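Local coordinates for nitrate transport protein (Xanthomonas axonopodis pv. citri, PDB 3KSX) that probably captures alkanesulfonates in the periplasm for uptake by a membrane transporter, and is seen here with the sulfonate buffer MOPS bound, at residues Glu113-Pro118 / Leu200-Glu205; Leu147-Lys152 / Glu205-Thr210. All coordinates share one frame; numbering follows the deposited sequence.

The two contacts of this periplasmic-binding-protein fold have centres about 11 Å apart. Contact 1 lies within one five-stranded mixed sheet and joins two of its antiparallel strands, the second of which is an edge strand. Contact 2 follows the chain onward from that strand: the connection running to the second sheet packs against helix 141-152 of the first lobe. Glu205 belongs to both. Contact 1 is held by backbone bonds and aliphatic packing, with half of its touching residues buried. Contact 2 is smaller and nearer the surface, and depends on Arg148, Lys152 and one leucine. Val149 links the two, since Val149 CG1 lies 3.7 Å from Ile115 CD1.

Contact 1: Glu113-Pro118 / Leu200-Glu205; sequences ETILVP and LLANGE. With SO4 (sulfate ion), chain C.
Ile115 and the pair Leu201-Ala202 form a classic beta bulge between antiparallel strands 113-118 and 200-203. Strand 198-203 is an edge strand of the sheet, while 113-118 lies inside it, next to strand 181-185. The two short strands run at 158° to each other.

The tight part is centred on the bulge. Ile115 N donates to Ala202 O at 2.9 Å. Ile115 O receives Leu201 N at 2.7 Å and, more weakly, Ala202 N. One carbonyl therefore serves two consecutive amides, and the register shifts by one residue. Beside Ile115, one face of the sheet carries Ala202, and both side chains pack on Val149 of helix 141-152. On the other face, Leu200 crosses Thr114 at about a right angle and sets its CD1 3.5 Å from Thr114 CB. Thr114 OG1 is satisfied by Ile184 O.

The contact loosens toward Asn203. Glu113 O meets Asn203 CA only in a CH...O contact, and the Glu113 side chain turns away to Ser141, close to the bound MOPS. Asn203 instead folds back on its own chain. Its OD1 accepts Glu205 N from above the amide plane, making an Asx turn, and its ND2 reaches Glu205 OE1 on the anti side of the carboxylate.

A sulfate, probably from the crystallisation liquor, sits along the outer side of the edge strand. Leu200 CD2 lies 3.5 Å from sulfate O4, and Asn203 N donates to sulfate O1 at 2.9 Å in a nearly straight bond (169°).

Contact 2: Leu147-Lys152 / Glu205-Thr210; sequences LRVLAK and EGLGLT
Leu207 meets Arg148, Val149 and Lys152 where the loop after strand 198-203 passes helix 141-152. Just before it, Gly206 is tied to the helix through a water. Gly206 O accepts from this water at 3.1 Å, and Lys152 NZ donates to it at 2.8 Å. Gly206 has a positive phi (86°), which suits a residue without a side chain.

Leu207 follows and carries most of the contact. Its side chain is buried and points at the helix. Leu207 CD1 packs 3.9 Å from Val149 CG2, with the two side chains crossing at about a right angle. Leu207 CD2 touches Lys152 CE at 3.7 Å and also lies over one face of the Arg148 guanidinium, offset toward its rim. Leu145, one turn before Val149, also touches Leu207.

Arg148 NH1 donates to Leu207 O at 2.6 Å, in the carbonyl plane and on a lone pair. The oxygen also lies at the guanidinium edge, and NH2 adds a weak second bond. The Arg148 chain bends at chi2 (-73°) and chi3 (-41°), and this folded shape brings the group alongside the loop. Gly208 then turns the chain with another positive phi. Further on, Leu209 touches Asn144.

One leucine thus supplies both apolar packing and a backbone acceptor. The loop is probably held by two side chains likely to be positively charged, acting on neutral carbonyls, Arg148 directly and Lys152 through water.

Contact 1: Glu113-Pro118 / Leu200-Glu205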
# COMPACT_ATOMS: atom_id res chain seq x y z
N GLU A 113 7.34 -0.61 6.26
CA GLU A 113 7.29 -1.88 5.49
C GLU A 113 8.28 -2.83 6.13
O GLU A 113 9.46 -2.51 6.15
CB GLU A 113 7.72 -1.74 4.01
CG GLU A 113 6.88 -0.75 3.27
CD GLU A 113 5.68 -1.41 2.54
OE1 GLU A 113 5.40 -2.66 2.66
OE2 GLU A 113 5.06 -0.64 1.76
N THR A 114 7.82 -4.00 6.57
CA THR A 114 8.65 -4.83 7.47
C THR A 114 8.56 -6.34 7.18
O THR A 114 7.53 -6.80 6.72
CB THR A 114 8.26 -4.58 8.94
OG1 THR A 114 6.97 -5.14 9.21
CG2 THR A 114 8.17 -3.07 9.23
N ILE A 115 9.63 -7.09 7.49
CA ILE A 115 9.61 -8.49 7.68
C ILE A 115 9.65 -8.72 9.20
O ILE A 115 10.62 -8.27 9.87
CB ILE A 115 10.78 -9.14 6.94
CG1 ILE A 115 10.80 -8.71 5.44
CG2 ILE A 115 10.83 -10.72 7.07
CD1 ILE A 115 12.05 -9.35 4.71
N LEU A 116 8.62 -9.44 9.68
CA LEU A 116 8.42 -9.78 11.08
C LEU A 116 8.71 -11.27 11.26
O LEU A 116 8.43 -12.08 10.35
CB LEU A 116 6.99 -9.42 11.51
CG LEU A 116 6.46 -8.00 11.37
CD1 LEU A 116 5.13 -7.89 12.04
CD2 LEU A 116 7.43 -7.04 11.96
N VAL A 117 9.25 -11.64 12.42
CA VAL A 117 9.31 -13.01 12.84
C VAL A 117 8.67 -13.13 14.21
O VAL A 117 8.64 -12.10 15.01
CB VAL A 117 10.75 -13.63 12.87
CG1 VAL A 117 11.37 -13.54 11.47
CG2 VAL A 117 11.60 -12.85 13.90
N PRO A 118 8.14 -14.32 14.51
CA PRO A 118 7.63 -14.53 15.86
C PRO A 118 8.78 -14.22 16.83
O PRO A 118 9.95 -14.57 16.57
CB PRO A 118 7.29 -16.03 15.90
CG PRO A 118 6.90 -16.31 14.44
CD PRO A 118 7.99 -15.55 13.69
N LEU A 200 11.06 -7.19 14.80
CA LEU A 200 11.44 -6.75 13.45
C LEU A 200 12.66 -7.50 12.94
O LEU A 200 13.77 -7.56 13.57
CB LEU A 200 11.71 -5.23 13.48
CG LEU A 200 12.12 -4.55 12.19
CD1 LEU A 200 10.99 -4.64 11.20
CD2 LEU A 200 12.41 -3.10 12.53
N LEU A 201 12.60 -8.04 11.72
CA LEU A 201 13.80 -8.63 11.22
C LEU A 201 14.47 -7.63 10.23
O LEU A 201 15.68 -7.50 10.22
CB LEU A 201 13.49 -9.97 10.52
CG LEU A 201 14.74 -10.74 10.12
CD1 LEU A 201 15.31 -11.34 11.30
CD2 LEU A 201 14.38 -11.89 9.20
N ALA A 202 13.66 -6.99 9.38
CA ALA A 202 14.21 -6.02 8.39
C ALA A 202 13.11 -5.08 8.00
O ALA A 202 11.96 -5.45 8.06
CB ALA A 202 14.73 -6.75 7.15
N ASN A 203 13.43 -3.83 7.67
CA ASN A 203 12.39 -2.89 7.09
C ASN A 203 12.83 -2.42 5.74
O ASN A 203 13.79 -3.00 5.19
CB ASN A 203 12.08 -1.71 8.05
CG ASN A 203 13.29 -0.76 8.26
OD1 ASN A 203 14.27 -0.75 7.47
ND2 ASN A 203 13.20 0.08 9.29
N GLY A 204 12.18 -1.38 5.20
CA GLY A 204 12.40 -1.02 3.85
C GLY A 204 13.38 0.09 3.65
O GLY A 204 13.54 0.51 2.53
N GLU A 205 14.03 0.53 4.72
CA GLU A 205 15.01 1.62 4.65
C GLU A 205 16.15 1.23 3.72
O GLU A 205 16.63 0.08 3.74
CB GLU A 205 15.53 1.92 6.05
CG GLU A 205 14.45 2.77 6.82
CD GLU A 205 14.95 3.28 8.16
OE1 GLU A 205 15.08 2.45 9.09
OE2 GLU A 205 15.13 4.54 8.26
S SO4 C . 16.50 -3.09 9.76
O1 SO4 C . 16.21 -3.17 8.29
O2 SO4 C . 17.37 -4.24 10.08
O3 SO4 C . 17.13 -1.81 10.07
O4 SO4 C . 15.36 -3.18 10.70

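Contact 2: Leu147-Lys152 / Glu205-Thr210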
# COMPACT_ATOMS: atom_id res chain seq x y z
N LEU A 147 11.45 -9.64 -1.90
CA LEU A 147 12.41 -9.69 -2.97
C LEU A 147 13.70 -8.91 -2.79
O LEU A 147 14.81 -9.48 -2.94
CB LEU A 147 11.70 -9.32 -4.30
CG LEU A 147 12.57 -9.27 -5.53
CD1 LEU A 147 13.07 -10.68 -5.82
CD2 LEU A 147 11.78 -8.73 -6.72
N ARG A 148 13.59 -7.62 -2.46
CA ARG A 148 14.74 -6.75 -2.44
C ARG A 148 15.60 -7.05 -1.19
O ARG A 148 16.83 -7.01 -1.27
CB ARG A 148 14.31 -5.27 -2.35
CG ARG A 148 13.50 -4.65 -3.58
CD ARG A 148 14.28 -4.37 -4.85
NE ARG A 148 15.59 -3.80 -4.50
CZ ARG A 148 15.79 -2.53 -4.14
NH1 ARG A 148 14.77 -1.66 -4.10
NH2 ARG A 148 17.01 -2.16 -3.77
N VAL A 149 14.98 -7.39 -0.07
CA VAL A 149 15.74 -7.69 1.17
C VAL A 149 16.50 -9.01 1.00
O VAL A 149 17.70 -9.08 1.29
CB VAL A 149 14.79 -7.68 2.39
CG1 VAL A 149 15.42 -8.27 3.63
CG2 VAL A 149 14.41 -6.28 2.72
N LEU A 150 15.81 -10.03 0.53
CA LEU A 150 16.39 -11.34 0.29
C LEU A 150 17.59 -11.20 -0.66
O LEU A 150 18.67 -11.75 -0.43
CB LEU A 150 15.35 -12.29 -0.29
CG LEU A 150 14.24 -12.76 0.71
CD1 LEU A 150 13.28 -13.62 -0.04
CD2 LEU A 150 14.89 -13.52 1.85
N ALA A 151 17.42 -10.39 -1.70
CA ALA A 151 18.52 -10.32 -2.69
C ALA A 151 19.84 -9.75 -2.11
O ALA A 151 20.94 -10.07 -2.63
CB ALA A 151 18.09 -9.55 -3.88
N LYS A 152 19.74 -8.90 -1.11
CA LYS A 152 20.90 -8.38 -0.44
C LYS A 152 21.70 -9.45 0.31
O LYS A 152 22.90 -9.25 0.55
CB LYS A 152 20.54 -7.19 0.47
CG LYS A 152 20.23 -5.87 -0.24
CD LYS A 152 19.96 -4.79 0.80
CE LYS A 152 20.15 -3.37 0.29
NZ LYS A 152 20.72 -3.26 -1.10
N GLU A 205 14.03 0.53 4.72
CA GLU A 205 15.01 1.62 4.65
C GLU A 205 16.15 1.23 3.72
O GLU A 205 16.63 0.08 3.74
CB GLU A 205 15.53 1.92 6.05
CG GLU A 205 14.45 2.77 6.82
CD GLU A 205 14.95 3.28 8.16
OE1 GLU A 205 15.08 2.45 9.09
OE2 GLU A 205 15.13 4.54 8.26
N GLY A 206 16.60 2.18 2.91
CA GLY A 206 17.86 1.94 2.17
C GLY A 206 17.65 1.21 0.86
O GLY A 206 18.64 0.92 0.14
N LEU A 207 16.41 0.80 0.59
CA LEU A 207 16.12 0.09 -0.70
C LEU A 207 15.69 1.01 -1.82
O LEU A 207 15.44 0.58 -2.94
CB LEU A 207 15.01 -0.95 -0.48
CG LEU A 207 15.30 -1.96 0.60
CD1 LEU A 207 14.07 -2.85 0.94
CD2 LEU A 207 16.52 -2.85 0.22
N GLY A 208 15.51 2.28 -1.55
CA GLY A 208 15.00 3.17 -2.56
C GLY A 208 13.63 2.66 -3.05
O GLY A 208 13.38 2.61 -4.27
N LEU A 209 12.74 2.31 -2.08
CA LEU A 209 11.32 2.01 -2.45
C LEU A 209 10.60 3.20 -3.11
O LEU A 209 10.81 4.38 -2.74
CB LEU A 209 10.56 1.57 -1.16
CG LEU A 209 11.09 0.39 -0.43
CD1 LEU A 209 10.22 0.06 0.78
CD2 LEU A 209 10.98 -0.84 -1.34
N THR A 210 9.76 2.88 -4.07
CA THR A 210 9.07 3.87 -4.85
C THR A 210 8.00 4.64 -4.13
O THR A 210 7.84 5.87 -4.31
CB THR A 210 8.47 3.23 -6.13
OG1 THR A 210 9.51 2.60 -6.87
CG2 THR A 210 7.79 4.31 -7.05
O HOH W 1 19.59 -0.92 -2.22